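PDB 3PG1: mitogen-activated protein kinase, putative (Map kinase-like protein) from Leishmania major, which probably binds ATP and transfers its phosphate to serine or threonine residues of target proteins, as MAP kinases do. Local coordinates for residues 74-77 / 78-82; 118-121 / 122-126; 142-145 / 146-149; 251-255 / 256-260; 287-291 / 292-296. One frame throughout, in Å; residues are numbered along the deposited sequence. Where two conformers were deposited one is given.

How the contacts relate
Five short pieces of one protein kinase fold illustrate how helices are started and stitched turn by turn. Contact 1 lies in helix 70-85 of the N-terminal lobe, packed on the five-stranded sheet; the others follow in chain order in the C-terminal lobe. Contact 2 opens helix 120-125, contact 3 lies within helix 133-152, and contacts 4 and 5 open helices 255-260 and 291-300. Contacts 2 and 3 touch through L120 CD2 and I143 CD1, 4.1 Å apart, whereas contacts 3 and 5 come within about 5 Å, nearest atoms, without touching. Contact 4 is peripheral, its centre about 25 Å from that of contact 5. Helix 214-229 borders contacts 2, 3 and 5, and so ties these parts of the larger lobe together.

Contact 1: 74-77 / 78-82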
loop_
_atom_site.group_PDB
_atom_site.type_symbol
_atom_site.label_atom_id
_atom_site.label_comp_id
_atom_site.label_asym_id
_atom_site.label_seq_id
_atom_site.Cartn_x
_atom_site.Cartn_y
_atom_site.Cartn_z
ATOM N N LYS A 74 2.656 -8.946 18.159
ATOM C CA LYS A 74 2.724 -7.487 18.022
ATOM C C LYS A 74 2.661 -7.053 16.553
ATOM O O LYS A 74 1.971 -6.081 16.239
ATOM C CB LYS A 74 3.993 -6.930 18.701
ATOM C CG LYS A 74 4.008 -5.409 18.864
ATOM C CD LYS A 74 4.731 -4.966 20.134
ATOM C CE LYS A 74 6.230 -4.788 19.987
ATOM N NZ LYS A 74 6.586 -3.528 19.278
ATOM N N ARG A 75 3.385 -7.761 15.669
ATOM C CA ARG A 75 3.407 -7.489 14.234
ATOM C C ARG A 75 1.984 -7.617 13.651
ATOM O O ARG A 75 1.535 -6.722 12.936
ATOM C CB ARG A 75 4.385 -8.443 13.523
ATOM C CG ARG A 75 4.284 -8.423 11.995
ATOM C CD ARG A 75 5.146 -9.499 11.359
ATOM N NE ARG A 75 5.912 -8.977 10.228
ATOM C CZ ARG A 75 7.079 -8.347 10.337
ATOM N NH1 ARG A 75 7.629 -8.148 11.531
ATOM N NH2 ARG A 75 7.701 -7.901 9.254
ATOM N N VAL A 76 1.284 -8.724 13.974
ATOM C CA VAL A 76 -0.083 -8.977 13.493
ATOM C C VAL A 76 -1.101 -7.988 14.113
ATOM O O VAL A 76 -1.990 -7.513 13.404
ATOM C CB VAL A 76 -0.512 -10.476 13.611
ATOM C CG1 VAL A 76 -1.808 -10.729 12.847
ATOM C CG2 VAL A 76 0.576 -11.395 13.069
ATOM N N LEU A 77 -0.933 -7.647 15.419
ATOM C CA LEU A 77 -1.800 -6.693 16.112
ATOM C C LEU A 77 -1.718 -5.318 15.435
ATOM O O LEU A 77 -2.751 -4.682 15.226
ATOM C CB LEU A 77 -1.453 -6.582 17.612
ATOM C CG LEU A 77 -2.362 -5.657 18.438
ATOM C CD1 LEU A 77 -3.824 -6.089 18.368
ATOM C CD2 LEU A 77 -1.881 -5.533 19.865
ATOM N N ARG A 78 -0.499 -4.900 15.043
ATOM C CA ARG A 78 -0.305 -3.629 14.340
ATOM C C ARG A 78 -0.977 -3.636 12.954
ATOM O O ARG A 78 -1.626 -2.656 12.589
ATOM C CB ARG A 78 1.179 -3.272 14.236
ATOM C CG ARG A 78 1.362 -1.786 13.887
ATOM C CD ARG A 78 2.800 -1.312 13.901
ATOM N NE ARG A 78 2.868 0.141 13.708
ATOM C CZ ARG A 78 2.848 0.747 12.521
ATOM N NH1 ARG A 78 2.771 0.037 11.401
ATOM N NH2 ARG A 78 2.911 2.070 12.448
ATOM N N GLU A 79 -0.857 -4.749 12.202
ATOM C CA GLU A 79 -1.488 -4.865 10.885
ATOM C C GLU A 79 -3.015 -4.775 11.024
ATOM O O GLU A 79 -3.689 -4.150 10.214
ATOM C CB GLU A 79 -1.124 -6.210 10.229
ATOM C CG GLU A 79 0.343 -6.364 9.860
ATOM C CD GLU A 79 0.695 -7.631 9.100
ATOM O OE1 GLU A 79 -0.228 -8.401 8.744
ATOM O OE2 GLU A 79 1.901 -7.844 8.842
ATOM N N ILE A 80 -3.548 -5.406 12.069
ATOM C CA ILE A 80 -4.976 -5.439 12.367
ATOM C C ILE A 80 -5.499 -4.097 12.822
ATOM O O ILE A 80 -6.542 -3.655 12.344
ATOM C CB ILE A 80 -5.272 -6.633 13.340
ATOM C CG1 ILE A 80 -5.664 -7.874 12.553
ATOM C CG2 ILE A 80 -6.285 -6.328 14.460
ATOM C CD1 ILE A 80 -4.563 -8.450 11.686
ATOM N N ARG A 81 -4.802 -3.469 13.762
ATOM C CA ARG A 81 -5.179 -2.150 14.278
ATOM C C ARG A 81 -5.227 -1.112 13.145
ATOM O O ARG A 81 -6.150 -0.306 13.111
ATOM C CB ARG A 81 -4.209 -1.714 15.400
ATOM C CG ARG A 81 -4.462 -2.474 16.739
ATOM C CD ARG A 81 -4.310 -1.600 17.974
ATOM N NE ARG A 81 -4.983 -0.317 17.775
ATOM C CZ ARG A 81 -4.414 0.867 17.956
ATOM N NH1 ARG A 81 -3.178 0.953 18.438
ATOM N NH2 ARG A 81 -5.087 1.976 17.693
ATOM N N LEU A 82 -4.263 -1.171 12.198
ATOM C CA LEU A 82 -4.201 -0.262 11.050
ATOM C C LEU A 82 -5.354 -0.477 10.114
ATOM O O LEU A 82 -5.949 0.508 9.673
ATOM C CB LEU A 82 -2.877 -0.412 10.298
ATOM C CG LEU A 82 -1.783 0.517 10.752
ATOM C CD1 LEU A 82 -0.454 0.103 10.190
ATOM C CD2 LEU A 82 -2.119 1.958 10.383
#
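R81 N donates to L77 O at 2.8 Å and I80 N to V76 O at 2.9 Å, the shorter two of four successive backbone bonds; those from R78 N to K74 O and from E79 N to R75 O complete the run. These i to i+4 bonds are those of a regular α-helix, here helix 70-85, the αC helix of the kinase fold. R75 and E79, one turn apart, probably attract each other only through their charges: R75 NE stays 4.4 Å from E79 OE2, and the oxygen sits obliquely to the guanidinium, with no hydrogen bond formed. On its other oxygen, E79 OE1 has a long, weak ion pair with K52, consistent with the lysine-glutamate pair familiar in protein kinases. R81 sets CG anti to its carbonyl carbon (chi1 -75°), which lays it 3.2 Å from L77 O; further out the chain bends and its guanidinium reaches H338 O and E356. Apolar contact follows the same spacing. V76 CG1 meets I80 CD1 at 3.8 Å, the two side chains lying side by side and pointing the same way. L77 CD1 touches R81 CG at 4.0 Å. V76 and I80 face strand 108-114 at L109, whereas L77 and R81 rest on I352 of the C-terminal helix 346-360.

Contact 2: 118-121 / 122-126; sequences TDLA and QVIHD
D119 caps the start of helix 120-125, the short αD helix of the kinase fold, across to Q122. This is an N-cap at the end of strand 118-119, where the chain leaves a small antiparallel sheet and winds into a helix. The capping bond runs from Q122 N to D119 OD2 (3.1 Å, 155° at the hydrogen), and the oxygen is met nearly along its C-O axis. What brings the carboxylate there is a chi1 of 57°, which tucks CG between the backbone N and the carbonyl carbon. Negative charge at this end of a helix is probably favourable. Among the backbone bonds, I124 N to L120 O is short and nearly straight at 2.8 Å, whereas V123 N to D119 O is weak. Apolar contacts add to these bonds. T118 CG2 crosses to V123 CG2 at 3.8 Å; the two residues hold the N' and N4 positions that form a hydrophobic staple. L120 CG meets I124 CD1 at 3.9 Å, and beyond them L120 packs on V223 of helix 214-229 and on F139 of helix 133-152. The last turn is fastened twice at A121 O, which receives H125 N at 3.1 Å and also H125 ND1 at 2.8 Å, the oxygen lying in the plane of the imidazole ring.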
loop_
_atom_site.group_PDB
_atom_site.type_symbol
_atom_site.label_atom_id
_atom_site.label_comp_id
_atom_site.label_asym_id
_atom_site.label_seq_id
_atom_site.Cartn_x
_atom_site.Cartn_y
_atom_site.Cartn_z
ATOM N N THR A 118 -9.742 -7.135 -9.529
ATOM C CA THR A 118 -8.389 -7.124 -10.067
ATOM C C THR A 118 -7.564 -6.034 -9.383
ATOM O O THR A 118 -7.999 -5.439 -8.396
ATOM C CB THR A 118 -8.460 -6.968 -11.626
ATOM O OG1 THR A 118 -7.182 -7.216 -12.187
ATOM C CG2 THR A 118 -8.983 -5.594 -12.091
ATOM N N ASP A 119 -6.363 -5.810 -9.886
ATOM C CA ASP A 119 -5.496 -4.742 -9.421
ATOM C C ASP A 119 -5.052 -3.935 -10.637
ATOM O O ASP A 119 -5.287 -4.354 -11.773
ATOM C CB ASP A 119 -4.325 -5.264 -8.565
ATOM C CG ASP A 119 -3.445 -6.289 -9.243
ATOM O OD1 ASP A 119 -3.387 -7.427 -8.755
ATOM O OD2 ASP A 119 -2.773 -5.937 -10.222
ATOM N N LEU A 120 -4.457 -2.765 -10.399
ATOM C CA LEU A 120 -4.018 -1.861 -11.454
ATOM C C LEU A 120 -2.849 -2.392 -12.272
ATOM O O LEU A 120 -2.792 -2.116 -13.471
ATOM C CB LEU A 120 -3.710 -0.505 -10.868
ATOM C CG LEU A 120 -3.551 0.661 -11.845
ATOM C CD1 LEU A 120 -4.843 0.943 -12.610
ATOM C CD2 LEU A 120 -3.085 1.907 -11.093
ATOM N N ALA A 121 -1.959 -3.194 -11.659
ATOM C CA ALA A 121 -0.823 -3.811 -12.383
ATOM C C ALA A 121 -1.345 -4.717 -13.516
ATOM O O ALA A 121 -0.838 -4.654 -14.633
ATOM C CB ALA A 121 0.057 -4.617 -11.420
ATOM N N GLN A 122 -2.393 -5.502 -13.243
ATOM C CA GLN A 122 -3.022 -6.381 -14.224
ATOM C C GLN A 122 -3.689 -5.582 -15.338
ATOM O O GLN A 122 -3.556 -5.936 -16.511
ATOM C CB GLN A 122 -4.015 -7.335 -13.548
ATOM C CG GLN A 122 -3.354 -8.463 -12.756
ATOM C CD GLN A 122 -4.390 -9.348 -12.107
ATOM O OE1 GLN A 122 -4.832 -9.109 -10.981
ATOM N NE2 GLN A 122 -4.829 -10.370 -12.819
ATOM N N VAL A 123 -4.396 -4.499 -14.973
ATOM C CA VAL A 123 -5.066 -3.593 -15.916
ATOM C C VAL A 123 -4.044 -2.929 -16.865
ATOM O O VAL A 123 -4.189 -3.043 -18.096
ATOM C CB VAL A 123 -5.978 -2.587 -15.177
ATOM C CG1 VAL A 123 -6.465 -1.477 -16.103
ATOM C CG2 VAL A 123 -7.153 -3.310 -14.537
ATOM N N ILE A 124 -2.973 -2.338 -16.292
ATOM C CA ILE A 124 -1.898 -1.696 -17.071
ATOM C C ILE A 124 -1.276 -2.667 -18.084
ATOM O O ILE A 124 -1.027 -2.283 -19.222
ATOM C CB ILE A 124 -0.805 -1.030 -16.171
ATOM C CG1 ILE A 124 -1.372 0.238 -15.432
ATOM C CG2 ILE A 124 0.472 -0.649 -16.999
ATOM C CD1 ILE A 124 -0.494 0.668 -14.186
ATOM N N HIS A 125 -1.012 -3.899 -17.664
ATOM C CA HIS A 125 -0.328 -4.850 -18.519
ATOM C C HIS A 125 -1.180 -5.608 -19.524
ATOM O O HIS A 125 -0.641 -6.224 -20.446
ATOM C CB HIS A 125 0.649 -5.696 -17.703
ATOM C CG HIS A 125 1.763 -4.852 -17.153
ATOM N ND1 HIS A 125 1.626 -4.155 -15.946
ATOM C CD2 HIS A 125 2.959 -4.536 -17.705
ATOM C CE1 HIS A 125 2.755 -3.477 -15.795
ATOM N NE2 HIS A 125 3.590 -3.676 -16.826
ATOM N N ASP A 126 -2.510 -5.483 -19.408
ATOM C CA ASP A 126 -3.436 -6.099 -20.340
ATOM C C ASP A 126 -3.577 -5.188 -21.559
ATOM O O ASP A 126 -4.303 -4.200 -21.520
ATOM C CB ASP A 126 -4.805 -6.373 -19.682
ATOM C CG ASP A 126 -5.690 -7.360 -20.445
ATOM O OD1 ASP A 126 -6.767 -7.729 -19.916
ATOM O OD2 ASP A 126 -5.292 -7.788 -21.549
#

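Contact 3: 142-145 / 146-149; sequences HILL and GLHV
L147 lies back against the preceding turn, its CG 3.5 Å from I143 O. The torsions explain this: CG is anti to the carbonyl carbon (chi1 -70°), and chi2 near 180° then extends CD1 away from CA. L144 adopts nearly the same conformation, and its CD2 comes within 4.1 Å of L147 CD1, the two side chains crossing at a slant; because L144 was modelled in two conformers, this detail is doubtful. H148 takes the other course. With CG swung anti to the backbone N (chi1 -174°), only its CB stays over the earlier turn, 3.3 Å from L144 O, and the ring turns outward to hydrogen-bond T311 through ND1. V149 brings its CG2 branch to 3.2 Å from L145 O. Regular i to i+4 backbone bonds hold the frame, from G146 N to H142 O through V149 N to L145 O, the tightest being H148 N to L144 O at 2.8 Å. All this belongs to the long αE helix, 133-152, in the heart of the C-terminal lobe. I143 and L147 meet helix 214-229 and strand 173-175; L144 touches both M217 of helix 214-229 and helix 311-315, against which L145 and H148 also pack.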
loop_
_atom_site.group_PDB
_atom_site.type_symbol
_atom_site.label_atom_id
_atom_site.label_comp_id
_atom_site.label_asym_id
_atom_site.label_seq_id
_atom_site.Cartn_x
_atom_site.Cartn_y
_atom_site.Cartn_z
ATOM N N HIS A 142 -8.814 8.997 -7.084
ATOM C CA HIS A 142 -9.100 8.050 -6.005
ATOM C C HIS A 142 -7.846 7.522 -5.324
ATOM O O HIS A 142 -7.833 7.345 -4.095
ATOM C CB HIS A 142 -10.026 6.940 -6.512
ATOM C CG HIS A 142 -11.431 7.420 -6.756
ATOM N ND1 HIS A 142 -12.447 7.159 -5.851
ATOM C CD2 HIS A 142 -11.931 8.172 -7.763
ATOM C CE1 HIS A 142 -13.533 7.742 -6.342
ATOM N NE2 HIS A 142 -13.273 8.368 -7.488
ATOM N N ILE A 143 -6.779 7.298 -6.110
ATOM C CA ILE A 143 -5.476 6.900 -5.535
ATOM C C ILE A 143 -4.999 7.995 -4.586
ATOM O O ILE A 143 -4.559 7.682 -3.477
ATOM C CB ILE A 143 -4.386 6.611 -6.634
ATOM C CG1 ILE A 143 -4.701 5.322 -7.453
ATOM C CG2 ILE A 143 -2.947 6.566 -6.043
ATOM C CD1 ILE A 143 -4.004 5.283 -8.865
ATOM N N LEU A 144 -5.052 9.277 -5.020
ATOM C CA LEU A 144 -4.560 10.367 -4.163
ATOM C C LEU A 144 -5.452 10.606 -2.949
ATOM O O LEU A 144 -4.949 10.984 -1.903
ATOM C CB LEU A 144 -4.340 11.654 -4.957
ATOM C CG LEU A 144 -3.114 11.602 -5.888
ATOM C CD1 LEU A 144 -3.139 12.765 -6.897
ATOM C CD2 LEU A 144 -1.782 11.604 -5.054
ATOM N N LEU A 145 -6.758 10.371 -3.085
ATOM C CA LEU A 145 -7.676 10.492 -1.927
ATOM C C LEU A 145 -7.350 9.388 -0.902
ATOM O O LEU A 145 -7.318 9.667 0.279
ATOM C CB LEU A 145 -9.153 10.393 -2.352
ATOM C CG LEU A 145 -9.758 11.662 -2.955
ATOM C CD1 LEU A 145 -11.195 11.402 -3.422
ATOM C CD2 LEU A 145 -9.722 12.868 -1.947
ATOM N N GLY A 146 -7.054 8.167 -1.359
ATOM C CA GLY A 146 -6.689 7.115 -0.412
ATOM C C GLY A 146 -5.391 7.490 0.304
ATOM O O GLY A 146 -5.309 7.363 1.517
ATOM N N LEU A 147 -4.385 8.016 -0.426
ATOM C CA LEU A 147 -3.135 8.479 0.225
ATOM C C LEU A 147 -3.403 9.640 1.175
ATOM O O LEU A 147 -2.911 9.631 2.299
ATOM C CB LEU A 147 -2.131 8.903 -0.825
ATOM C CG LEU A 147 -1.506 7.812 -1.698
ATOM C CD1 LEU A 147 -0.539 8.459 -2.710
ATOM C CD2 LEU A 147 -0.805 6.762 -0.838
ATOM N N HIS A 148 -4.255 10.610 0.758
ATOM C CA HIS A 148 -4.594 11.763 1.599
ATOM C C HIS A 148 -5.171 11.254 2.944
ATOM O O HIS A 148 -4.798 11.758 3.980
ATOM C CB HIS A 148 -5.649 12.668 0.899
ATOM C CG HIS A 148 -5.921 13.941 1.680
ATOM N ND1 HIS A 148 -4.972 14.957 1.757
ATOM C CD2 HIS A 148 -7.048 14.339 2.332
ATOM C CE1 HIS A 148 -5.511 15.892 2.543
ATOM N NE2 HIS A 148 -6.777 15.588 2.853
ATOM N N VAL A 149 -6.085 10.275 2.901
ATOM C CA VAL A 149 -6.739 9.711 4.086
ATOM C C VAL A 149 -5.669 9.048 4.991
ATOM O O VAL A 149 -5.647 9.294 6.203
ATOM C CB VAL A 149 -7.925 8.751 3.706
ATOM C CG1 VAL A 149 -8.524 8.081 4.961
ATOM C CG2 VAL A 149 -9.010 9.534 2.959
#

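Contact 4: 251-255 / 256-260; sequences GTPKI and EDVVM
K254 O takes V258 N at 3.2 Å, in the carbonyl plane, and D257 N through a weak, bent bond. The chain arrives extended, with K254 still at psi 139°, and turns helical at I255, where psi drops to -35°; K254 is therefore the N-cap of helix 255-260. V259 N to I255 O then closes a regular turn at 3.0 Å. A bridging water joins the two sides, accepting from K254 N and donating to D257 OD2, each 2.7 Å away, while the same carboxylate oxygen forms a salt bridge with R307. P253 and V258 make a hydrophobic staple across the cap, P253 CG meeting V258 CG2 at 3.6 Å. I255 holds CG1 anti to the backbone N, and a chi2 of 55° then brings CD1 to 3.9 Å from V259 CG1. E256 folds back toward K254, but their salt bridge is long and, with K254 modelled twice, doubtful. The contact lies on the surface just beyond the αG helix, where MAP kinases carry their characteristic insert. P253 leans on V247 of helix 239-250 and on F303, D257 touches N304, and V258 reaches M206 in the loop following helix 202-205.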
loop_
_atom_site.group_PDB
_atom_site.type_symbol
_atom_site.label_atom_id
_atom_site.label_comp_id
_atom_site.label_asym_id
_atom_site.label_seq_id
_atom_site.Cartn_x
_atom_site.Cartn_y
_atom_site.Cartn_z
ATOM N N GLY A 251 16.527 15.563 -14.128
ATOM C CA GLY A 251 17.657 16.476 -14.119
ATOM C C GLY A 251 18.461 16.308 -12.852
ATOM O O GLY A 251 17.954 15.840 -11.823
ATOM N N THR A 252 19.726 16.666 -12.941
ATOM C CA THR A 252 20.696 16.532 -11.860
ATOM C C THR A 252 20.271 17.358 -10.631
ATOM O O THR A 252 20.151 18.572 -10.741
ATOM C CB THR A 252 22.089 16.910 -12.394
ATOM O OG1 THR A 252 22.421 16.043 -13.483
ATOM C CG2 THR A 252 23.169 16.850 -11.320
ATOM N N PRO A 253 20.048 16.738 -9.458
ATOM C CA PRO A 253 19.713 17.536 -8.268
ATOM C C PRO A 253 20.954 18.226 -7.705
ATOM O O PRO A 253 22.064 17.778 -7.986
ATOM C CB PRO A 253 19.201 16.472 -7.282
ATOM C CG PRO A 253 19.987 15.254 -7.642
ATOM C CD PRO A 253 20.108 15.295 -9.139
ATOM N N LYS A 254 20.783 19.303 -6.909
ATOM C CA LYS A 254 21.930 19.979 -6.282
ATOM C C LYS A 254 22.552 18.997 -5.293
ATOM O O LYS A 254 21.807 18.288 -4.594
ATOM C CB LYS A 254 21.470 21.230 -5.525
ATOM C CG LYS A 254 21.574 22.536 -6.307
ATOM C CD LYS A 254 22.124 23.688 -5.437
ATOM C CE LYS A 254 21.253 24.091 -4.259
ATOM N NZ LYS A 254 21.847 25.216 -3.485
ATOM N N ILE A 255 23.905 18.932 -5.224
ATOM C CA ILE A 255 24.595 18.015 -4.297
ATOM C C ILE A 255 24.165 18.268 -2.842
ATOM O O ILE A 255 24.016 17.315 -2.072
ATOM C CB ILE A 255 26.156 17.970 -4.467
ATOM C CG1 ILE A 255 26.859 17.001 -3.462
ATOM C CG2 ILE A 255 26.781 19.362 -4.366
ATOM C CD1 ILE A 255 26.351 15.430 -3.439
ATOM N N GLU A 256 23.912 19.545 -2.500
ATOM C CA GLU A 256 23.462 19.932 -1.160
ATOM C C GLU A 256 22.142 19.268 -0.828
ATOM O O GLU A 256 21.968 18.795 0.300
ATOM C CB GLU A 256 23.399 21.461 -1.007
ATOM C CG GLU A 256 24.763 22.132 -1.138
ATOM C CD GLU A 256 25.193 22.585 -2.524
ATOM O OE1 GLU A 256 26.229 23.285 -2.620
ATOM O OE2 GLU A 256 24.504 22.247 -3.514
ATOM N N ASP A 257 21.253 19.114 -1.842
ATOM C CA ASP A 257 19.972 18.431 -1.649
ATOM C C ASP A 257 20.145 16.920 -1.527
ATOM O O ASP A 257 19.460 16.298 -0.729
ATOM C CB ASP A 257 18.951 18.824 -2.740
ATOM C CG ASP A 257 18.503 20.293 -2.711
ATOM O OD1 ASP A 257 18.775 20.989 -1.700
ATOM O OD2 ASP A 257 17.853 20.730 -3.673
ATOM N N VAL A 258 21.100 16.326 -2.233
ATOM C CA VAL A 258 21.360 14.891 -2.124
ATOM C C VAL A 258 21.835 14.536 -0.699
ATOM O O VAL A 258 21.344 13.573 -0.104
ATOM C CB VAL A 258 22.333 14.412 -3.219
ATOM C CG1 VAL A 258 22.727 12.951 -3.049
ATOM C CG2 VAL A 258 21.749 14.650 -4.599
ATOM N N VAL A 259 22.767 15.320 -0.149
ATOM C CA VAL A 259 23.288 15.030 1.187
ATOM C C VAL A 259 22.234 15.128 2.254
ATOM O O VAL A 259 22.243 14.303 3.151
ATOM C CB VAL A 259 24.680 15.625 1.566
ATOM C CG1 VAL A 259 25.565 15.866 0.348
ATOM C CG2 VAL A 259 24.563 16.862 2.436
ATOM N N MET A 260 21.249 16.045 2.101
ATOM C CA MET A 260 20.145 16.132 3.054
ATOM C C MET A 260 19.187 14.912 3.064
ATOM O O MET A 260 18.510 14.714 4.059
ATOM C CB MET A 260 19.254 17.360 2.788
ATOM C CG MET A 260 19.954 18.655 2.955
ATOM S SD MET A 260 18.735 19.998 2.687
ATOM C CE MET A 260 19.756 21.282 2.878
HETATM O O HOH W 1 18.205 19.951 -6.243
#

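Contact 5: 287-291 / 292-296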
loop_
_atom_site.group_PDB
_atom_site.type_symbol
_atom_site.label_atom_id
_atom_site.label_comp_id
_atom_site.label_asym_id
_atom_site.label_seq_id
_atom_site.Cartn_x
_atom_site.Cartn_y
_atom_site.Cartn_z
ATOM N N PRO A 287 4.560 10.699 -23.585
ATOM C CA PRO A 287 4.014 11.303 -24.812
ATOM C C PRO A 287 2.516 11.494 -24.951
ATOM O O PRO A 287 2.077 12.436 -25.632
ATOM C CB PRO A 287 4.622 10.454 -25.962
ATOM C CG PRO A 287 5.205 9.249 -25.347
ATOM C CD PRO A 287 5.486 9.585 -23.889
ATOM N N THR A 288 1.722 10.603 -24.350
ATOM C CA THR A 288 0.260 10.686 -24.473
ATOM C C THR A 288 -0.375 11.561 -23.374
ATOM O O THR A 288 -1.589 11.749 -23.395
ATOM C CB THR A 288 -0.356 9.289 -24.578
ATOM O OG1 THR A 288 -0.140 8.600 -23.336
ATOM C CG2 THR A 288 0.216 8.474 -25.775
ATOM N N ALA A 289 0.426 12.110 -22.433
ATOM C CA ALA A 289 -0.143 12.998 -21.403
ATOM C C ALA A 289 -0.273 14.410 -21.956
ATOM O O ALA A 289 0.688 14.918 -22.543
ATOM C CB ALA A 289 0.745 13.011 -20.153
ATOM N N ASP A 290 -1.444 15.050 -21.765
ATOM C CA ASP A 290 -1.641 16.437 -22.171
ATOM C C ASP A 290 -0.825 17.411 -21.258
ATOM O O ASP A 290 -0.301 16.956 -20.239
ATOM C CB ASP A 290 -3.140 16.809 -22.332
ATOM C CG ASP A 290 -3.995 17.058 -21.100
ATOM O OD1 ASP A 290 -3.430 17.365 -20.023
ATOM O OD2 ASP A 290 -5.226 17.053 -21.235
ATOM N N PRO A 291 -0.677 18.719 -21.602
ATOM C CA PRO A 291 0.169 19.610 -20.766
ATOM C C PRO A 291 -0.179 19.757 -19.291
ATOM O O PRO A 291 0.717 19.896 -18.467
ATOM C CB PRO A 291 0.127 20.950 -21.511
ATOM C CG PRO A 291 -0.123 20.537 -22.988
ATOM C CD PRO A 291 -1.131 19.415 -22.837
ATOM N N VAL A 292 -1.453 19.687 -18.959
ATOM C CA VAL A 292 -1.941 19.824 -17.579
ATOM C C VAL A 292 -1.544 18.578 -16.770
ATOM O O VAL A 292 -1.077 18.689 -15.635
ATOM C CB VAL A 292 -3.463 20.100 -17.516
ATOM C CG1 VAL A 292 -3.901 20.333 -16.077
ATOM C CG2 VAL A 292 -3.843 21.311 -18.402
ATOM N N ALA A 293 -1.733 17.410 -17.371
ATOM C CA ALA A 293 -1.329 16.118 -16.803
ATOM C C ALA A 293 0.200 16.072 -16.594
ATOM O O ALA A 293 0.673 15.612 -15.540
ATOM C CB ALA A 293 -1.769 14.997 -17.737
ATOM N N LEU A 294 0.980 16.565 -17.595
ATOM C CA LEU A 294 2.445 16.568 -17.491
ATOM C C LEU A 294 2.942 17.447 -16.357
ATOM O O LEU A 294 3.914 17.088 -15.711
ATOM C CB LEU A 294 3.120 17.033 -18.786
ATOM C CG LEU A 294 3.196 16.019 -19.903
ATOM C CD1 LEU A 294 3.673 16.707 -21.186
ATOM C CD2 LEU A 294 4.098 14.843 -19.515
ATOM N N ASP A 295 2.324 18.627 -16.204
ATOM C CA ASP A 295 2.618 19.603 -15.173
ATOM C C ASP A 295 2.459 18.942 -13.797
ATOM O O ASP A 295 3.347 19.059 -12.962
ATOM C CB ASP A 295 1.702 20.825 -15.301
ATOM C CG ASP A 295 2.048 21.877 -14.268
ATOM O OD1 ASP A 295 3.103 22.538 -14.426
ATOM O OD2 ASP A 295 1.353 21.937 -13.227
ATOM N N LEU A 296 1.361 18.195 -13.583
ATOM C CA LEU A 296 1.192 17.506 -12.303
ATOM C C LEU A 296 2.227 16.375 -12.115
ATOM O O LEU A 296 2.870 16.301 -11.068
ATOM C CB LEU A 296 -0.247 16.968 -12.160
ATOM C CG LEU A 296 -0.486 16.064 -10.922
ATOM C CD1 LEU A 296 -0.165 16.848 -9.572
ATOM C CD2 LEU A 296 -1.952 15.530 -10.930
#
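D290 turns its carboxylate back toward V292 and A293 by setting CG between the backbone N and the carbonyl carbon (chi1 77°), the crowded position, with a small chi2 of 22° that aims OD1 at the opening turn. This is the N-cap of helix 291-300, the αH helix of the kinase C-terminal lobe. A293 N reaches D290 OD1 at 3.1 Å in an almost straight bond (171°), whereas V292 N, 3.2 Å from the same oxygen, makes only a weak, bent one, the bond of an Asx turn. Two N-H groups at the start of the helix thus share a single carboxylate oxygen, whose charge would probably offset the positive end of the helix dipole. P291 occupies the first helical position, where its ring nitrogen has no hydrogen to offer. Behind the cap the backbone settles quickly: L294 N meets D290 O at 3.0 Å, and D295 N follows to P291 O. The residue before the cap closes a hydrophobic staple, A289 CB lying 3.9 Å from L294 CD2. A289 and A293 together face F228 near the end of helix 214-229, while L294 leans on W282 and T283 of helix 282-285. The two alanine methyls, A289 CB and A293 CB, stand 4.0 Å apart, and A293 CB also sits 3.5 Å from D290 O.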